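Local coordinates for protein putative pectin lyase (Geobacillus virus E2, PDB 7CHU) that forms the tailspike of a thermophilic bacteriophage, a trimer with pectate lyase-like parallel beta-helix architecture that probably engages polysaccharide on the host surface, at residues M177-Q182 against I187-K192; A234-G239 against H267-S272; V240-Y243 against N249-R252; C341-Y344 against F350-L353. All blocks are in the same frame, centred on the assembly; numbering follows the deposited sequence.

Overall arrangement
All four interactions lie in the parallel beta-helix of the tailspike, in the chain order 1, 3, 4, with interaction 3 falling between the two segments of interaction 2. Interactions 1, 3 and 4 are buried, and each joins chain on either side of a corner of the helix. Interaction 2 instead joins consecutive coils and includes residues at the surface. Interactions 2 and 3 touch, with centres 11 Å apart, because strands 240-243 and 268-271 are parallel neighbours. Interaction 1 lies about 15 Å from interaction 2, centre to centre. Interaction 4 is about 18 Å from interaction 2 and 29 Å from interaction 1. Arg252 in interaction 3 and Asp342 in interaction 4 also meet other subunits.

Interaction 1: residues M177-Q182 against I187-K192; sequences MCIDGQ and IGVSLK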
loop_
_atom_site.group_PDB
_atom_site.type_symbol
_atom_site.label_atom_id
_atom_site.label_comp_id
_atom_site.label_asym_id
_atom_site.label_seq_id
_atom_site.Cartn_x
_atom_site.Cartn_y
_atom_site.Cartn_z
ATOM N N MET A 177 0.554 9.571 20.095
ATOM C CA MET A 177 0.589 10.824 20.844
ATOM C C MET A 177 0.754 11.979 19.856
ATOM O O MET A 177 1.132 11.772 18.699
ATOM C CB MET A 177 1.722 10.833 21.889
ATOM C CG MET A 177 3.114 11.077 21.303
ATOM S SD MET A 177 4.412 11.316 22.593
ATOM C CE MET A 177 4.349 9.717 23.313
ATOM N N CYS A 178 0.456 13.199 20.328
ATOM C CA CYS A 178 0.547 14.431 19.536
ATOM C C CYS A 178 1.597 15.345 20.159
ATOM O O CYS A 178 1.709 15.428 21.389
ATOM C CB CYS A 178 -0.813 15.199 19.474
ATOM S SG CYS A 178 -0.846 16.727 18.399
ATOM N N ILE A 179 2.370 16.023 19.310
ATOM C CA ILE A 179 3.186 17.166 19.716
ATOM C C ILE A 179 2.524 18.417 19.150
ATOM O O ILE A 179 2.379 18.550 17.928
ATOM C CB ILE A 179 4.638 17.051 19.226
ATOM C CG1 ILE A 179 5.377 15.954 19.990
ATOM C CG2 ILE A 179 5.359 18.398 19.431
ATOM C CD1 ILE A 179 5.166 14.538 19.425
ATOM N N ASP A 180 2.115 19.330 20.032
ATOM C CA ASP A 180 1.417 20.558 19.649
ATOM C C ASP A 180 2.324 21.741 19.980
ATOM O O ASP A 180 2.542 22.052 21.164
ATOM C CB ASP A 180 0.073 20.652 20.371
ATOM C CG ASP A 180 -0.687 21.944 20.077
ATOM O OD1 ASP A 180 -0.194 22.828 19.315
ATOM O OD2 ASP A 180 -1.804 22.076 20.634
ATOM N N GLY A 181 2.847 22.400 18.928
ATOM C CA GLY A 181 3.781 23.508 19.093
ATOM C C GLY A 181 3.142 24.815 19.514
ATOM O O GLY A 181 3.860 25.764 19.850
ATOM N N GLN A 182 1.807 24.874 19.510
ATOM C CA GLN A 182 1.044 26.053 19.937
ATOM C C GLN A 182 1.471 27.301 19.163
ATOM O O GLN A 182 1.440 28.415 19.692
ATOM C CB GLN A 182 1.149 26.279 21.450
ATOM C CG GLN A 182 0.742 25.041 22.287
ATOM C CD GLN A 182 0.599 25.340 23.772
ATOM O OE1 GLN A 182 -0.504 25.585 24.239
ATOM N NE2 GLN A 182 1.705 25.283 24.529
ATOM N N ILE A 187 10.646 23.095 16.763
ATOM C CA ILE A 187 10.506 21.906 15.931
ATOM C C ILE A 187 9.695 20.885 16.730
ATOM O O ILE A 187 9.874 20.766 17.940
ATOM C CB ILE A 187 11.890 21.350 15.538
ATOM C CG1 ILE A 187 12.646 22.366 14.656
ATOM C CG2 ILE A 187 11.759 19.957 14.845
ATOM C CD1 ILE A 187 14.147 22.116 14.585
ATOM N N GLY A 188 8.782 20.174 16.079
ATOM C CA GLY A 188 8.017 19.195 16.827
ATOM C C GLY A 188 8.882 18.029 17.231
ATOM O O GLY A 188 9.044 17.735 18.419
ATOM N N VAL A 189 9.465 17.363 16.241
ATOM C CA VAL A 189 10.291 16.184 16.460
ATOM C C VAL A 189 11.498 16.316 15.558
ATOM O O VAL A 189 11.352 16.621 14.366
ATOM C CB VAL A 189 9.540 14.872 16.138
ATOM C CG1 VAL A 189 10.488 13.669 16.221
ATOM C CG2 VAL A 189 8.321 14.705 17.036
ATOM N N SER A 190 12.679 16.081 16.114
ATOM C CA SER A 190 13.926 16.079 15.364
ATOM C C SER A 190 14.547 14.697 15.407
ATOM O O SER A 190 14.727 14.134 16.494
ATOM C CB SER A 190 14.910 17.100 15.937
ATOM O OG SER A 190 16.058 17.199 15.119
ATOM N N LEU A 191 14.927 14.187 14.231
ATOM C CA LEU A 191 15.545 12.874 14.067
ATOM C C LEU A 191 16.878 13.042 13.350
ATOM O O LEU A 191 16.939 13.684 12.295
ATOM C CB LEU A 191 14.635 11.909 13.265
ATOM C CG LEU A 191 13.164 11.724 13.676
ATOM C CD1 LEU A 191 12.452 10.660 12.784
ATOM C CD2 LEU A 191 13.032 11.334 15.150
ATOM N N LYS A 192 17.947 12.472 13.910
ATOM C CA LYS A 192 19.260 12.632 13.298
ATOM C C LYS A 192 20.104 11.401 13.568
ATOM O O LYS A 192 20.204 10.973 14.721
ATOM C CB LYS A 192 19.985 13.874 13.839
ATOM C CG LYS A 192 21.398 14.060 13.267
ATOM C CD LYS A 192 21.951 15.429 13.613
ATOM C CE LYS A 192 23.351 15.607 13.057
ATOM N NZ LYS A 192 23.813 17.029 13.218
#
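Ile179 meets Gly188 and Val189 with its two outer methyl groups. Its CG2 lies 3.8 Å from Gly188 CA and also faces the carbonyl oxygen of that glycine. The other methyl, CD1, reaches Val189 CG2 at 4.0 Å. The side chains of Ile179 and Val189 cross at about a right angle. The torsions of Ile179 explain the split. CG2 stands anti to the backbone N and is directed at Gly188, while CG1 lies beside that N (chi1 -71°) and carries CD1 toward Val189. Gly188 sits where the chain turns a corner, and with no side chain of its own it lets the methyl come up to the backbone. The contact is apolar, small and buried, and no hydrogen bond crosses it.

The next shell holds the chain just beyond Ile179. Asp180 OD1 accepts from Gln182 N at 2.9 Å, an Asx turn, with the donor above the carboxylate plane. Asp180 OD2 forms a salt bridge with Lys148, and Gln182 NE2 bonds to Ser149 O.

Ile179 also packs on Val157 and Phe158 of the preceding coil, and Val189 on Leu212 of a following one. Strand 177-180 runs parallel between strands 145-149 and 202-205. Strand 187-195 lies on a different face of the beta-helix, parallel to strands 156-160, 169-175 and 212-215.

Interaction 2: residues A234-G239 against H267-S272; sequences ARNKHG and HVYFDS
The loop before strand 240-243 of the beta-helix lays His238 against Tyr269, beside a row of aromatic rings on neighbouring parallel strands, where Tyr241 and Tyr308 also meet Tyr269. The His238 and Tyr269 rings form an offset stack with centroids 4.5 Å apart and planes at 16°. Tyr269 CD2 lies over one face of the imidazole, displaced toward its rim, 3.5 Å from His238 NE2. Tyr269 CB covers the same ring as a CH-pi donor, 4.1 Å from the His238 centroid. The phenol is brought there by chi1 of -169°, which sets CG anti to the backbone N.

Polar bonds hold the imidazole at both nitrogens. His238 NE2 donates to Asn236 OD1 at 2.9 Å, nearly straight at 163°. The oxygen lies in the ring plane, but the donor stands above the carbonyl plane of the amide. His238 ND1 is bonded to Ser266 N. A water donates to Asn236 OD1 at 2.9 Å and also bonds to Tyr269 OH at 3.0 Å, linking the two segments beside the stack. Asn236 is placed by a G1 beta bulge that it and Lys237 form opposite Asp232. Gly239 CA packs on His267 O at 3.5 Å.

The rotation of the His238 ring is therefore set by bonds at its edge, while its face is used for stacking. The pairing is consistent with NE2 carrying a proton and ND1 accepting from the Ser266 backbone. Asn236 OD1 serves two donors, the imidazole and the water.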
loop_
_atom_site.group_PDB
_atom_site.type_symbol
_atom_site.label_atom_id
_atom_site.label_comp_id
_atom_site.label_asym_id
_atom_site.label_seq_id
_atom_site.Cartn_x
_atom_site.Cartn_y
_atom_site.Cartn_z
ATOM N N ALA A 234 8.263 32.063 5.076
ATOM C CA ALA A 234 9.156 33.220 5.122
ATOM C C ALA A 234 10.495 32.880 5.759
ATOM O O ALA A 234 11.493 33.585 5.524
ATOM C CB ALA A 234 8.504 34.387 5.883
ATOM N N ARG A 235 10.552 31.802 6.537
ATOM C CA ARG A 235 11.788 31.413 7.178
ATOM C C ARG A 235 12.286 30.079 6.687
ATOM O O ARG A 235 13.167 29.491 7.331
ATOM C CB ARG A 235 11.615 31.354 8.689
ATOM C CG ARG A 235 11.453 32.680 9.336
ATOM C CD ARG A 235 10.849 32.461 10.676
ATOM N NE ARG A 235 10.021 33.613 10.969
ATOM C CZ ARG A 235 9.799 34.041 12.202
ATOM N NH1 ARG A 235 9.079 35.128 12.449
ATOM N NH2 ARG A 235 10.318 33.356 13.212
ATOM N N ASN A 236 11.720 29.572 5.593
ATOM C CA ASN A 236 12.174 28.319 4.986
ATOM C C ASN A 236 11.998 27.119 5.925
ATOM O O ASN A 236 12.838 26.215 5.964
ATOM C CB ASN A 236 13.628 28.435 4.533
ATOM C CG ASN A 236 13.985 27.384 3.548
ATOM O OD1 ASN A 236 13.119 26.898 2.832
ATOM N ND2 ASN A 236 15.260 27.006 3.497
ATOM N N LYS A 237 10.907 27.116 6.692
ATOM C CA LYS A 237 10.542 25.998 7.563
ATOM C C LYS A 237 9.315 25.279 7.003
ATOM O O LYS A 237 8.376 25.929 6.518
ATOM C CB LYS A 237 10.257 26.477 8.987
ATOM C CG LYS A 237 11.354 27.349 9.578
ATOM C CD LYS A 237 12.720 26.687 9.536
ATOM C CE LYS A 237 13.791 27.609 10.144
ATOM N NZ LYS A 237 15.143 27.062 9.908
ATOM N N HIS A 238 9.317 23.937 7.090
ATOM C CA HIS A 238 8.372 23.109 6.345
ATOM C C HIS A 238 7.766 22.014 7.229
ATOM O O HIS A 238 8.175 21.803 8.377
ATOM C CB HIS A 238 9.062 22.530 5.098
ATOM C CG HIS A 238 9.677 23.596 4.226
ATOM N ND1 HIS A 238 8.935 24.344 3.343
ATOM C CD2 HIS A 238 10.949 24.066 4.138
ATOM C CE1 HIS A 238 9.719 25.212 2.724
ATOM N NE2 HIS A 238 10.949 25.069 3.192
ATOM N N GLY A 239 6.730 21.352 6.699
ATOM C CA GLY A 239 6.050 20.328 7.477
ATOM C C GLY A 239 6.966 19.183 7.861
ATOM O O GLY A 239 7.063 18.812 9.034
ATOM N N HIS A 267 4.695 20.717 2.421
ATOM C CA HIS A 267 4.426 19.542 3.244
ATOM C C HIS A 267 5.694 18.733 3.452
ATOM O O HIS A 267 6.018 18.334 4.578
ATOM C CB HIS A 267 3.347 18.655 2.624
ATOM C CG HIS A 267 2.004 19.308 2.567
ATOM N ND1 HIS A 267 1.369 19.812 3.686
ATOM C CD2 HIS A 267 1.189 19.568 1.517
ATOM C CE1 HIS A 267 0.212 20.345 3.325
ATOM N NE2 HIS A 267 0.082 20.215 2.016
ATOM N N VAL A 268 6.402 18.451 2.368
ATOM C CA VAL A 268 7.608 17.637 2.381
ATOM C C VAL A 268 8.663 18.402 1.603
ATOM O O VAL A 268 8.421 18.787 0.455
ATOM C CB VAL A 268 7.369 16.264 1.733
ATOM C CG1 VAL A 268 8.690 15.553 1.495
ATOM C CG2 VAL A 268 6.432 15.425 2.594
ATOM N N TYR A 269 9.821 18.637 2.224
ATOM C CA TYR A 269 10.924 19.349 1.585
ATOM C C TYR A 269 12.176 18.483 1.688
ATOM O O TYR A 269 12.672 18.250 2.793
ATOM C CB TYR A 269 11.145 20.714 2.257
ATOM C CG TYR A 269 12.072 21.619 1.498
ATOM C CD1 TYR A 269 13.444 21.406 1.532
ATOM C CD2 TYR A 269 11.576 22.674 0.724
ATOM C CE1 TYR A 269 14.331 22.226 0.842
ATOM C CE2 TYR A 269 12.448 23.512 0.018
ATOM C CZ TYR A 269 13.826 23.285 0.093
ATOM O OH TYR A 269 14.710 24.077 -0.595
ATOM N N PHE A 270 12.659 17.969 0.553
ATOM C CA PHE A 270 13.909 17.225 0.508
ATOM C C PHE A 270 15.036 18.204 0.209
ATOM O O PHE A 270 14.908 19.060 -0.670
ATOM C CB PHE A 270 13.898 16.129 -0.558
ATOM C CG PHE A 270 13.170 14.878 -0.152
ATOM C CD1 PHE A 270 13.823 13.849 0.514
ATOM C CD2 PHE A 270 11.841 14.725 -0.457
ATOM C CE1 PHE A 270 13.150 12.683 0.873
ATOM C CE2 PHE A 270 11.158 13.551 -0.139
ATOM C CZ PHE A 270 11.795 12.535 0.529
ATOM N N ASP A 271 16.131 18.085 0.955
ATOM C CA ASP A 271 17.296 18.954 0.803
ATOM C C ASP A 271 18.510 18.041 0.690
ATOM O O ASP A 271 18.830 17.324 1.639
ATOM C CB ASP A 271 17.394 19.905 1.998
ATOM C CG ASP A 271 18.623 20.816 1.957
ATOM O OD1 ASP A 271 19.530 20.649 1.102
ATOM O OD2 ASP A 271 18.671 21.706 2.834
ATOM N N SER A 272 19.140 18.012 -0.486
ATOM C CA SER A 272 20.307 17.165 -0.722
ATOM C C SER A 272 21.576 17.997 -0.862
ATOM O O SER A 272 22.571 17.518 -1.423
ATOM C CB SER A 272 20.116 16.294 -1.964
ATOM O OG SER A 272 19.241 15.187 -1.725
HETATM O O HOH W 1 14.290 26.947 0.148
#

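Interaction 3: residues V240-Y243 against N249-R252; sequences VYIY and NSNR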
loop_
_atom_site.group_PDB
_atom_site.type_symbol
_atom_site.label_atom_id
_atom_site.label_comp_id
_atom_site.label_asym_id
_atom_site.label_seq_id
_atom_site.Cartn_x
_atom_site.Cartn_y
_atom_site.Cartn_z
ATOM N N VAL A 240 7.655 18.614 6.876
ATOM C CA VAL A 240 8.698 17.605 7.074
ATOM C C VAL A 240 9.901 18.050 6.259
ATOM O O VAL A 240 9.765 18.328 5.064
ATOM C CB VAL A 240 8.253 16.203 6.615
ATOM C CG1 VAL A 240 9.391 15.180 6.849
ATOM C CG2 VAL A 240 7.000 15.775 7.341
ATOM N N TYR A 241 11.057 18.165 6.895
ATOM C CA TYR A 241 12.284 18.589 6.223
ATOM C C TYR A 241 13.278 17.438 6.297
ATOM O O TYR A 241 13.667 17.026 7.397
ATOM C CB TYR A 241 12.843 19.852 6.878
ATOM C CG TYR A 241 13.900 20.593 6.059
ATOM C CD1 TYR A 241 15.246 20.191 6.060
ATOM C CD2 TYR A 241 13.559 21.708 5.307
ATOM C CE1 TYR A 241 16.217 20.893 5.292
ATOM C CE2 TYR A 241 14.522 22.409 4.558
ATOM C CZ TYR A 241 15.830 21.992 4.553
ATOM O OH TYR A 241 16.743 22.702 3.811
ATOM N N ILE A 242 13.668 16.905 5.145
ATOM C CA ILE A 242 14.547 15.742 5.074
ATOM C C ILE A 242 15.871 16.204 4.471
ATOM O O ILE A 242 15.927 16.576 3.294
ATOM C CB ILE A 242 13.925 14.606 4.242
ATOM C CG1 ILE A 242 12.594 14.164 4.886
ATOM C CG2 ILE A 242 14.929 13.459 4.133
ATOM C CD1 ILE A 242 11.602 13.377 3.956
ATOM N N TYR A 243 16.939 16.177 5.279
ATOM C CA TYR A 243 18.257 16.687 4.909
ATOM C C TYR A 243 19.258 15.533 4.814
ATOM O O TYR A 243 19.204 14.590 5.604
ATOM C CB TYR A 243 18.711 17.711 5.970
ATOM C CG TYR A 243 20.007 18.447 5.717
ATOM C CD1 TYR A 243 20.366 18.872 4.435
ATOM C CD2 TYR A 243 20.850 18.763 6.771
ATOM C CE1 TYR A 243 21.561 19.564 4.211
ATOM C CE2 TYR A 243 22.040 19.454 6.568
ATOM C CZ TYR A 243 22.393 19.855 5.286
ATOM O OH TYR A 243 23.563 20.554 5.078
ATOM N N ASN A 249 23.385 10.314 3.718
ATOM C CA ASN A 249 22.108 10.817 3.229
ATOM C C ASN A 249 20.985 10.311 4.115
ATOM O O ASN A 249 21.205 9.525 5.035
ATOM C CB ASN A 249 21.891 10.418 1.764
ATOM C CG ASN A 249 21.530 8.940 1.587
ATOM O OD1 ASN A 249 21.538 8.162 2.537
ATOM N ND2 ASN A 249 21.208 8.550 0.348
ATOM N N SER A 250 19.766 10.753 3.820
ATOM C CA SER A 250 18.581 10.087 4.344
ATOM C C SER A 250 18.080 9.130 3.270
ATOM O O SER A 250 18.006 9.496 2.097
ATOM C CB SER A 250 17.492 11.099 4.708
ATOM O OG SER A 250 17.813 11.796 5.914
ATOM N N ASN A 251 17.751 7.905 3.662
ATOM C CA ASN A 251 17.303 6.922 2.690
ATOM C C ASN A 251 16.393 5.907 3.377
ATOM O O ASN A 251 16.459 5.710 4.597
ATOM C CB ASN A 251 18.499 6.236 1.999
ATOM C CG ASN A 251 19.252 5.328 2.927
ATOM O OD1 ASN A 251 18.802 4.219 3.194
ATOM N ND2 ASN A 251 20.393 5.803 3.459
ATOM N N ARG A 252 15.526 5.286 2.580
ATOM C CA ARG A 252 14.579 4.283 3.073
ATOM C C ARG A 252 13.709 4.823 4.209
ATOM O O ARG A 252 13.410 4.120 5.179
ATOM C CB ARG A 252 15.315 3.009 3.486
ATOM C CG ARG A 252 15.779 2.177 2.295
ATOM C CD ARG A 252 14.568 1.602 1.530
ATOM N NE ARG A 252 13.823 0.665 2.359
ATOM C CZ ARG A 252 12.683 0.073 2.001
ATOM N NH1 ARG A 252 12.162 0.309 0.806
ATOM N NH2 ARG A 252 12.076 -0.779 2.836
#
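Ser250 meets both Ile242 and Tyr243, one by packing and the other by a hydrogen bond. In the hydrogen bond, Ser250 OG donates to Tyr243 O at 3.1 Å. The hydroxyl approaches from above the carbonyl plane, about 40° out of it, and not on a lone pair. OG lies beside the backbone N of Ser250 (chi1 -74°), which turns it to the end of strand 240-243. The same oxygen is bonded to Val217 N, so this buried hydroxyl ties together two different parts of the chain.

The packing is made by Ile242 CG2, which touches Ser250 CB at 3.5 Å and lies 3.8 Å from Ser250 OG. This methyl is anti to the backbone N of Ile242. The aromatic side chain of Tyr243 starts away from Ser250, and that residue takes part through its carbonyl.

Further hydrogen bonds hold the second segment, 249-252. Asn251 ND2 donates to Asn249 OD1 at 2.8 Å, almost straight at 168°, with the oxygen in the amide plane of Asn251. Asn249 ND2 bonds to Arg278 O, and Ser250 N to Asn279 OD1. Together they steady the chain on both sides of Ser250.

The contact spans a corner of the beta-helix. Strand 240-243 lies between the parallel strands 212-215 and 268-271. Strand 251-256, on another face, lies between 220-228 and 283-285. Past the corner, Arg252 NH2 bonds to Gly286 O of the second subunit, so the chain reaches the trimer interface just after this turn.

Interaction 4: residues C341-Y344 against F350-L353; sequences CDFY and FVNL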
loop_
_atom_site.group_PDB
_atom_site.type_symbol
_atom_site.label_atom_id
_atom_site.label_comp_id
_atom_site.label_asym_id
_atom_site.label_seq_id
_atom_site.Cartn_x
_atom_site.Cartn_y
_atom_site.Cartn_z
ATOM N N CYS A 341 -1.030 8.519 -8.752
ATOM C CA CYS A 341 -1.405 9.661 -7.937
ATOM C C CYS A 341 -2.513 10.453 -8.615
ATOM O O CYS A 341 -2.682 10.419 -9.835
ATOM C CB CYS A 341 -0.191 10.572 -7.673
ATOM S SG CYS A 341 1.160 9.671 -6.844
ATOM N N ASP A 342 -3.213 11.243 -7.821
ATOM C CA ASP A 342 -4.198 12.149 -8.376
ATOM C C ASP A 342 -3.910 13.557 -7.887
ATOM O O ASP A 342 -3.589 13.762 -6.711
ATOM C CB ASP A 342 -5.611 11.737 -8.012
ATOM C CG ASP A 342 -6.645 12.389 -8.919
ATOM O OD1 ASP A 342 -7.114 13.480 -8.517
ATOM O OD2 ASP A 342 -6.961 11.824 -10.015
ATOM N N PHE A 343 -4.067 14.518 -8.795
ATOM C CA PHE A 343 -3.710 15.915 -8.593
ATOM C C PHE A 343 -4.916 16.783 -8.910
ATOM O O PHE A 343 -5.504 16.651 -9.989
ATOM C CB PHE A 343 -2.554 16.324 -9.514
ATOM C CG PHE A 343 -1.344 15.448 -9.413
ATOM C CD1 PHE A 343 -0.331 15.758 -8.491
ATOM C CD2 PHE A 343 -1.182 14.359 -10.264
ATOM C CE1 PHE A 343 0.826 14.976 -8.401
ATOM C CE2 PHE A 343 -0.045 13.550 -10.192
ATOM C CZ PHE A 343 0.975 13.856 -9.251
ATOM N N TYR A 344 -5.286 17.668 -7.993
ATOM C CA TYR A 344 -6.439 18.534 -8.227
ATOM C C TYR A 344 -6.129 19.962 -7.789
ATOM O O TYR A 344 -6.094 20.255 -6.590
ATOM C CB TYR A 344 -7.681 18.003 -7.509
ATOM C CG TYR A 344 -8.948 18.687 -7.947
ATOM C CD1 TYR A 344 -9.632 18.268 -9.091
ATOM C CD2 TYR A 344 -9.461 19.754 -7.226
ATOM C CE1 TYR A 344 -10.803 18.901 -9.491
ATOM C CE2 TYR A 344 -10.625 20.389 -7.620
ATOM C CZ TYR A 344 -11.292 19.953 -8.751
ATOM O OH TYR A 344 -12.438 20.590 -9.161
ATOM N N PHE A 350 1.594 19.697 -12.307
ATOM C CA PHE A 350 1.447 18.609 -11.347
ATOM C C PHE A 350 2.822 18.099 -10.947
ATOM O O PHE A 350 3.113 17.942 -9.758
ATOM C CB PHE A 350 0.613 17.451 -11.906
ATOM C CG PHE A 350 -0.822 17.814 -12.231
ATOM C CD1 PHE A 350 -1.433 18.919 -11.654
ATOM C CD2 PHE A 350 -1.552 17.031 -13.125
ATOM C CE1 PHE A 350 -2.742 19.246 -11.969
ATOM C CE2 PHE A 350 -2.869 17.339 -13.439
ATOM C CZ PHE A 350 -3.467 18.453 -12.866
ATOM N N VAL A 351 3.682 17.846 -11.941
ATOM C CA VAL A 351 5.042 17.336 -11.744
ATOM C C VAL A 351 5.975 18.182 -12.602
ATOM O O VAL A 351 5.879 18.170 -13.836
ATOM C CB VAL A 351 5.185 15.846 -12.113
ATOM C CG1 VAL A 351 6.609 15.370 -11.917
ATOM C CG2 VAL A 351 4.224 14.934 -11.280
ATOM N N ASN A 352 6.876 18.917 -11.951
ATOM C CA ASN A 352 7.822 19.807 -12.616
ATOM C C ASN A 352 9.189 19.139 -12.527
ATOM O O ASN A 352 9.813 19.137 -11.467
ATOM C CB ASN A 352 7.814 21.182 -11.960
ATOM C CG ASN A 352 8.615 22.220 -12.753
ATOM O OD1 ASN A 352 9.237 21.889 -13.764
ATOM N ND2 ASN A 352 8.597 23.472 -12.286
ATOM N N LEU A 353 9.633 18.541 -13.628
ATOM C CA LEU A 353 10.939 17.893 -13.692
ATOM C C LEU A 353 11.964 18.980 -14.031
ATOM O O LEU A 353 12.133 19.353 -15.198
ATOM C CB LEU A 353 10.910 16.752 -14.704
ATOM C CG LEU A 353 9.776 15.713 -14.481
ATOM C CD1 LEU A 353 9.669 14.697 -15.589
ATOM C CD2 LEU A 353 9.924 14.988 -13.122
#
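Phe343 and Phe350 pack so that each puts its CB over a ring face of the other. Phe343 CB sits over the centre of the Phe350 ring, 3.6 Å from its centroid. In return Phe350 CB lies over one face of the Phe343 ring, 3.9 Å from that centroid and offset toward the rim. Both are CH-pi contacts. Phe343 CB lies 3.5 Å from both Phe350 CG and Phe350 CD1.

The ring settings make this exchange possible. In each residue CG lies beside the backbone N and anti to the carbonyl carbon, with chi1 of -54° in Phe343. The second torsions differ. The Phe343 ring plane stands square to the plane of CA, CB and CG, whereas the Phe350 ring is swung round to chi2 of -21°. The planes end up within 9° of each other but slid apart, with centroids 5.1 Å apart. The rings therefore barely overlap, and one face of each ring is covered mainly by the other residue's CB.

Val351 extends the patch. Its CG2, the methyl beside its own backbone N, lies 4.0 Å from Phe343 CZ.

Around the pair, Phe321 and Ile329 of the preceding coil pack on Phe343, and Pro376 packs on Phe350. On strand 342-346 the next-door Asp342 starts out away from this core and forms salt bridges with Arg335 and Lys337 of the third subunit.

No hydrogen bond joins the two segments. Cohesion across this corner of the beta-helix rests on close apolar packing, with the weak pull of two CH groups on aromatic faces added to it.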